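Local coordinates for protein M32 carboxypeptidase (Chitinophagaceae bacterium, PDB 7A03) that probably removes amino acids one at a time from the C-terminal ends of peptides, as a metal-dependent carboxypeptidase of the M32 family, at residues Arg199-Leu204 with Gln335-Ala340; Asp209-Leu214 with Asn256-Met261. One frame throughout, in Å; residues are numbered along the deposited sequence.

Contact 1: residues Arg199-Leu204 with Gln335-Ala340; sequences RDFLHL and QEFYKA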
loop_
_atom_site.group_PDB
_atom_site.type_symbol
_atom_site.label_atom_id
_atom_site.label_comp_id
_atom_site.label_asym_id
_atom_site.label_seq_id
_atom_site.Cartn_x
_atom_site.Cartn_y
_atom_site.Cartn_z
ATOM N N ARG A 199 21.232 -16.323 11.303
ATOM C CA ARG A 199 20.701 -15.303 10.398
ATOM C C ARG A 199 21.760 -14.600 9.550
ATOM O O ARG A 199 21.427 -14.019 8.513
ATOM C CB ARG A 199 19.811 -14.278 11.117
ATOM C CG ARG A 199 18.797 -13.642 10.185
ATOM C CD ARG A 199 18.071 -12.447 10.774
ATOM N NE ARG A 199 17.252 -11.805 9.748
ATOM C CZ ARG A 199 16.822 -10.549 9.801
ATOM N NH1 ARG A 199 17.133 -9.785 10.840
ATOM N NH2 ARG A 199 16.082 -10.058 8.815
ATOM N N ASP A 200 23.035 -14.642 9.950
ATOM C CA ASP A 200 24.026 -13.895 9.185
ATOM C C ASP A 200 24.246 -14.467 7.788
ATOM O O ASP A 200 24.800 -13.770 6.928
ATOM C CB ASP A 200 25.325 -13.699 9.967
ATOM C CG ASP A 200 26.013 -15.000 10.302
ATOM O OD1 ASP A 200 25.473 -16.078 9.968
ATOM O OD2 ASP A 200 27.105 -14.936 10.907
ATOM N N PHE A 201 23.794 -15.699 7.530
ATOM C CA PHE A 201 23.845 -16.230 6.173
ATOM C C PHE A 201 23.037 -15.394 5.192
ATOM O O PHE A 201 23.310 -15.437 3.985
ATOM C CB PHE A 201 23.370 -17.689 6.140
ATOM C CG PHE A 201 22.052 -17.927 6.838
ATOM C CD1 PHE A 201 20.849 -17.686 6.187
ATOM C CD2 PHE A 201 22.019 -18.424 8.132
ATOM C CE1 PHE A 201 19.632 -17.903 6.826
ATOM C CE2 PHE A 201 20.809 -18.659 8.767
ATOM C CZ PHE A 201 19.619 -18.402 8.111
ATOM N N LEU A 202 22.064 -14.618 5.672
ATOM C CA LEU A 202 21.298 -13.773 4.761
ATOM C C LEU A 202 22.109 -12.588 4.265
ATOM O O LEU A 202 21.728 -11.966 3.268
ATOM C CB LEU A 202 20.015 -13.272 5.423
ATOM C CG LEU A 202 18.918 -14.287 5.722
ATOM C CD1 LEU A 202 17.752 -13.562 6.375
ATOM C CD2 LEU A 202 18.450 -15.006 4.471
ATOM N N HIS A 203 23.228 -12.278 4.927
ATOM C CA HIS A 203 24.080 -11.172 4.526
ATOM C C HIS A 203 25.369 -11.639 3.861
ATOM O O HIS A 203 26.312 -10.852 3.727
ATOM C CB HIS A 203 24.346 -10.238 5.705
ATOM C CG HIS A 203 23.140 -9.456 6.118
ATOM N ND1 HIS A 203 22.023 -10.048 6.669
ATOM C CD2 HIS A 203 22.860 -8.134 6.033
ATOM C CE1 HIS A 203 21.114 -9.124 6.920
ATOM N NE2 HIS A 203 21.596 -7.953 6.543
ATOM N N LEU A 204 25.421 -12.899 3.433
ATOM C CA LEU A 204 26.499 -13.377 2.571
ATOM C C LEU A 204 26.298 -12.806 1.161
ATOM O O LEU A 204 25.421 -11.971 0.908
ATOM C CB LEU A 204 26.552 -14.903 2.584
ATOM C CG LEU A 204 26.909 -15.572 3.908
ATOM C CD1 LEU A 204 26.691 -17.089 3.873
ATOM C CD2 LEU A 204 28.351 -15.232 4.264
ATOM N N GLN A 335 14.429 -24.913 8.902
ATOM C CA GLN A 335 13.984 -24.215 10.107
ATOM C C GLN A 335 14.812 -22.965 10.382
ATOM O O GLN A 335 14.260 -21.917 10.745
ATOM C CB GLN A 335 14.032 -25.161 11.312
ATOM C CG GLN A 335 12.733 -25.887 11.566
ATOM C CD GLN A 335 11.583 -24.932 11.819
ATOM O OE1 GLN A 335 11.751 -23.897 12.459
ATOM N NE2 GLN A 335 10.415 -25.265 11.295
ATOM N N GLU A 336 16.139 -23.050 10.221
ATOM C CA GLU A 336 16.972 -21.863 10.420
ATOM C C GLU A 336 16.601 -20.757 9.442
ATOM O O GLU A 336 16.505 -19.581 9.824
ATOM C CB GLU A 336 18.449 -22.224 10.281
ATOM C CG GLU A 336 18.929 -23.132 11.389
ATOM C CD GLU A 336 20.347 -23.628 11.179
ATOM O OE1 GLU A 336 20.663 -24.063 10.055
ATOM O OE2 GLU A 336 21.142 -23.587 12.140
ATOM N N PHE A 337 16.392 -21.122 8.175
ATOM C CA PHE A 337 16.027 -20.139 7.168
ATOM C C PHE A 337 14.668 -19.513 7.483
ATOM O O PHE A 337 14.501 -18.287 7.403
ATOM C CB PHE A 337 16.034 -20.803 5.791
ATOM C CG PHE A 337 15.761 -19.848 4.671
ATOM C CD1 PHE A 337 16.785 -19.086 4.121
ATOM C CD2 PHE A 337 14.480 -19.713 4.167
ATOM C CE1 PHE A 337 16.531 -18.198 3.090
ATOM C CE2 PHE A 337 14.227 -18.825 3.144
ATOM C CZ PHE A 337 15.250 -18.079 2.610
ATOM N N TYR A 338 13.696 -20.343 7.875
ATOM C CA TYR A 338 12.348 -19.871 8.201
ATOM C C TYR A 338 12.377 -18.888 9.368
ATOM O O TYR A 338 11.759 -17.806 9.321
ATOM C CB TYR A 338 11.490 -21.098 8.519
ATOM C CG TYR A 338 10.130 -20.831 9.113
ATOM C CD1 TYR A 338 9.159 -20.123 8.409
ATOM C CD2 TYR A 338 9.814 -21.304 10.372
ATOM C CE1 TYR A 338 7.914 -19.891 8.958
ATOM C CE2 TYR A 338 8.571 -21.076 10.924
ATOM C CZ TYR A 338 7.629 -20.368 10.216
ATOM O OH TYR A 338 6.386 -20.147 10.774
ATOM N N LYS A 339 13.138 -19.226 10.405
ATOM C CA LYS A 339 13.250 -18.323 11.542
ATOM C C LYS A 339 13.954 -17.031 11.142
ATOM O O LYS A 339 13.559 -15.941 11.576
ATOM C CB LYS A 339 13.981 -19.021 12.685
ATOM C CG LYS A 339 13.179 -20.162 13.316
ATOM C CD LYS A 339 11.794 -19.675 13.740
ATOM C CE LYS A 339 10.887 -20.818 14.180
ATOM N NZ LYS A 339 9.594 -20.297 14.711
ATOM N N ALA A 340 14.966 -17.125 10.276
ATOM C CA ALA A 340 15.749 -15.948 9.916
ATOM C C ALA A 340 14.944 -14.965 9.074
ATOM O O ALA A 340 15.104 -13.744 9.205
ATOM C CB ALA A 340 16.987 -16.397 9.149
#
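A single 3-10 turn, residues 200-202 in the loop joining helix 170-192 to helix 208-222, packs Phe201 and Leu202 against the short helix 334-341 of this largely helical M32 fold, a worked example of how a long connection is pinned by a few apolar side chains. The turn is closed by the backbone bond from Leu202 N to Arg199 O, and both Phe201 and Leu202 point toward the helix. Ala340 is the hub: its CB receives Phe201 CZ at 3.5 Å and, at the same 3.5 Å, the CG of Arg199. Phe201 holds CG between its backbone N and carbonyl carbon (chi1 50°), which turns the ring across the helix surface and folds it back over its own segment, with Arg199 CA 3.7 Å above one face near the rim. In the ring plane, CZ ends 3.7 Å from Glu336 O, an edge contact with the helix backbone. Leu202 meets the helix with both branches, CD1 lying 4.0 Å from Ala340 CB while CD2 approaches Phe337 CE1, the two side chains crossing at roughly a right angle. Phe337 is further enclosed by Trp314, edge-to-face, and by Phe258 of helix 258-277. The chemistry turns polar at Glu336, whose carboxylate is bonded to Ser333 N and salt-bridged to Arg198. Arg199 runs out extended from CG to NE, CG lying anti to its backbone N, and this carries NE along the helix to 2.9 Å from Ala340 O.

Contact 2: residues Asp209-Leu214 with Asn256-Met261; sequences DKQWQL and NDFSNM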
loop_
_atom_site.group_PDB
_atom_site.type_symbol
_atom_site.label_atom_id
_atom_site.label_comp_id
_atom_site.label_asym_id
_atom_site.label_seq_id
_atom_site.Cartn_x
_atom_site.Cartn_y
_atom_site.Cartn_z
ATOM N N ASP A 209 22.709 -11.977 -10.788
ATOM C CA ASP A 209 21.971 -12.570 -11.901
ATOM C C ASP A 209 21.110 -13.736 -11.427
ATOM O O ASP A 209 19.982 -13.920 -11.910
ATOM C CB ASP A 209 22.938 -12.989 -13.016
ATOM C CG ASP A 209 23.441 -11.802 -13.827
ATOM O OD1 ASP A 209 22.973 -10.661 -13.590
ATOM O OD2 ASP A 209 24.305 -12.008 -14.706
ATOM N N LYS A 210 21.616 -14.512 -10.459
ATOM C CA LYS A 210 20.813 -15.577 -9.868
ATOM C C LYS A 210 19.615 -15.008 -9.112
ATOM O O LYS A 210 18.504 -15.530 -9.225
ATOM C CB LYS A 210 21.671 -16.439 -8.942
ATOM C CG LYS A 210 22.627 -17.404 -9.658
ATOM C CD LYS A 210 23.564 -18.052 -8.639
ATOM C CE LYS A 210 24.143 -19.357 -9.146
ATOM N NZ LYS A 210 24.523 -19.266 -10.581
ATOM N N GLN A 211 19.808 -13.927 -8.359
ATOM C CA GLN A 211 18.658 -13.304 -7.705
ATOM C C GLN A 211 17.630 -12.830 -8.728
ATOM O O GLN A 211 16.416 -13.027 -8.554
ATOM C CB GLN A 211 19.097 -12.148 -6.810
ATOM C CG GLN A 211 19.858 -12.573 -5.572
ATOM C CD GLN A 211 19.882 -11.480 -4.548
ATOM O OE1 GLN A 211 18.840 -11.101 -4.019
ATOM N NE2 GLN A 211 21.058 -10.945 -4.270
ATOM N N TRP A 212 18.094 -12.171 -9.791
ATOM C CA TRP A 212 17.167 -11.655 -10.794
ATOM C C TRP A 212 16.295 -12.772 -11.348
ATOM O O TRP A 212 15.054 -12.659 -11.390
ATOM C CB TRP A 212 17.943 -10.974 -11.919
ATOM C CG TRP A 212 17.062 -10.596 -13.053
ATOM C CD1 TRP A 212 16.861 -11.300 -14.195
ATOM C CD2 TRP A 212 16.247 -9.416 -13.158
ATOM N NE1 TRP A 212 15.974 -10.643 -15.013
ATOM C CE2 TRP A 212 15.566 -9.491 -14.393
ATOM C CE3 TRP A 212 16.006 -8.322 -12.319
ATOM C CZ2 TRP A 212 14.692 -8.489 -14.833
ATOM C CZ3 TRP A 212 15.129 -7.317 -12.759
ATOM C CH2 TRP A 212 14.476 -7.420 -13.996
ATOM N N GLN A 213 16.934 -13.883 -11.753
ATOM C CA GLN A 213 16.174 -14.978 -12.342
ATOM C C GLN A 213 15.265 -15.645 -11.317
ATOM O O GLN A 213 14.172 -16.100 -11.673
ATOM C CB GLN A 213 17.111 -15.985 -13.009
ATOM C CG GLN A 213 16.391 -17.028 -13.857
ATOM C CD GLN A 213 15.567 -16.409 -14.955
ATOM O OE1 GLN A 213 16.077 -15.623 -15.755
ATOM N NE2 GLN A 213 14.280 -16.735 -14.989
ATOM N N LEU A 214 15.693 -15.694 -10.052
ATOM C CA LEU A 214 14.853 -16.247 -8.995
ATOM C C LEU A 214 13.545 -15.478 -8.887
ATOM O O LEU A 214 12.459 -16.073 -8.802
ATOM C CB LEU A 214 15.609 -16.194 -7.667
ATOM C CG LEU A 214 14.788 -16.462 -6.400
ATOM C CD1 LEU A 214 14.200 -17.856 -6.461
ATOM C CD2 LEU A 214 15.661 -16.305 -5.170
ATOM N N ASN A 256 24.381 -8.404 -1.102
ATOM C CA ASN A 256 24.790 -8.783 0.247
ATOM C C ASN A 256 23.628 -8.796 1.229
ATOM O O ASN A 256 23.841 -8.697 2.441
ATOM C CB ASN A 256 25.905 -7.872 0.757
ATOM C CG ASN A 256 27.085 -7.826 -0.191
ATOM O OD1 ASN A 256 27.736 -8.841 -0.443
ATOM N ND2 ASN A 256 27.355 -6.649 -0.732
ATOM N N ASP A 257 22.402 -8.908 0.736
ATOM C CA ASP A 257 21.247 -9.002 1.620
ATOM C C ASP A 257 20.148 -9.729 0.855
ATOM O O ASP A 257 19.393 -9.113 0.095
ATOM C CB ASP A 257 20.789 -7.631 2.086
ATOM C CG ASP A 257 19.729 -7.713 3.153
ATOM O OD1 ASP A 257 19.226 -8.833 3.407
ATOM O OD2 ASP A 257 19.409 -6.659 3.749
ATOM N N PHE A 258 20.055 -11.034 1.083
ATOM C CA PHE A 258 19.056 -11.835 0.407
ATOM C C PHE A 258 17.630 -11.477 0.824
ATOM O O PHE A 258 16.687 -11.803 0.095
ATOM C CB PHE A 258 19.331 -13.325 0.663
ATOM C CG PHE A 258 18.482 -14.238 -0.161
ATOM C CD1 PHE A 258 18.704 -14.370 -1.528
ATOM C CD2 PHE A 258 17.447 -14.958 0.413
ATOM C CE1 PHE A 258 17.906 -15.216 -2.294
ATOM C CE2 PHE A 258 16.653 -15.806 -0.350
ATOM C CZ PHE A 258 16.885 -15.933 -1.703
ATOM N N SER A 259 17.448 -10.807 1.968
ATOM C CA SER A 259 16.104 -10.459 2.440
ATOM C C SER A 259 15.389 -9.479 1.519
ATOM O O SER A 259 14.161 -9.358 1.571
ATOM C CB SER A 259 16.188 -9.828 3.832
ATOM O OG SER A 259 16.823 -10.694 4.753
ATOM N N ASN A 260 16.124 -8.781 0.670
ATOM C CA ASN A 260 15.560 -7.640 -0.045
ATOM C C ASN A 260 14.731 -8.089 -1.244
ATOM O O ASN A 260 13.494 -8.030 -1.227
ATOM C CB ASN A 260 16.694 -6.695 -0.453
ATOM C CG ASN A 260 16.202 -5.329 -0.869
ATOM O OD1 ASN A 260 15.200 -5.197 -1.569
ATOM N ND2 ASN A 260 16.930 -4.294 -0.456
ATOM N N MET A 261 15.412 -8.549 -2.290
ATOM C CA MET A 261 14.764 -8.683 -3.587
ATOM C C MET A 261 13.627 -9.688 -3.569
ATOM O O MET A 261 12.562 -9.423 -4.135
ATOM C CB MET A 261 15.780 -9.057 -4.661
ATOM C CG MET A 261 15.204 -9.022 -6.064
ATOM S SD MET A 261 15.675 -10.442 -7.101
ATOM C CE MET A 261 14.874 -11.789 -6.215
HETATM O O HOH W 1 16.538 -12.047 -2.602
HETATM O O HOH W 2 18.441 -8.681 -2.547
#
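Gln211 lies alongside Met261, the two side chains running antiparallel, so that Gln211 OE1 stands 3.7 Å from Met261 CB. The thioether completes the overlap from the other end: Met261 SD sits 3.1 Å from Gln211 O, with that oxygen almost in line with the CG-SD bond, a tight approach consistent with an attractive sulfur-oxygen contact. Bends at chi2 and chi3 (-136° and 65°) fold CE back toward the same carbonyl. Helix 208-222 thus meets the first turn of helix 258-277, which further along carries an HExxH sequence, probably the metal-binding motif of this clan MA peptidase, although no metal is bound to it here. Asp257 is the N-cap of that helix, its OD1 taking the N-H of Ser259 at 3.0 Å from above the carboxylate plane. Two waters then show how a glutamine can serve a helix start at one remove. One water donates to Gln211 OE1 and to Phe258 O, the latter at 2.7 Å, and lies over the plane of the Phe258 ring, displaced toward its rim; a second accepts from Met261 N and also lies close to Gln211 OE1 and Asp257 O. The amide's rotation is fixed from its other end, where NE2 donates to Phe206 O and Asp254 O. Beyond the waters, Leu214 drives CD2 at the edge of the Phe258 ring, near its plane and 3.7 Å from CZ.

Both contacts are buried, yet they lie well out from the middle of the chain, their centres about 14 Å apart, and contact 2 is nested within the long excursion that contact 1 closes. Contact 1 is chiefly an apolar meeting of a loop with a helix, with Arg199 alongside, whereas contact 2 joins two helices and mixes an apolar edge contact and a sulfur-to-carbonyl approach with water-mediated bonds about a helix N-terminus. The two are stitched together by Leu202 O and Phe258 N, a probable hydrogen bond of 2.9 Å, and by Leu202 CD1 packing on Ser259. Ile321 of helix 311-324 touches Phe337, Phe258 and Leu214, a shared neighbour of both.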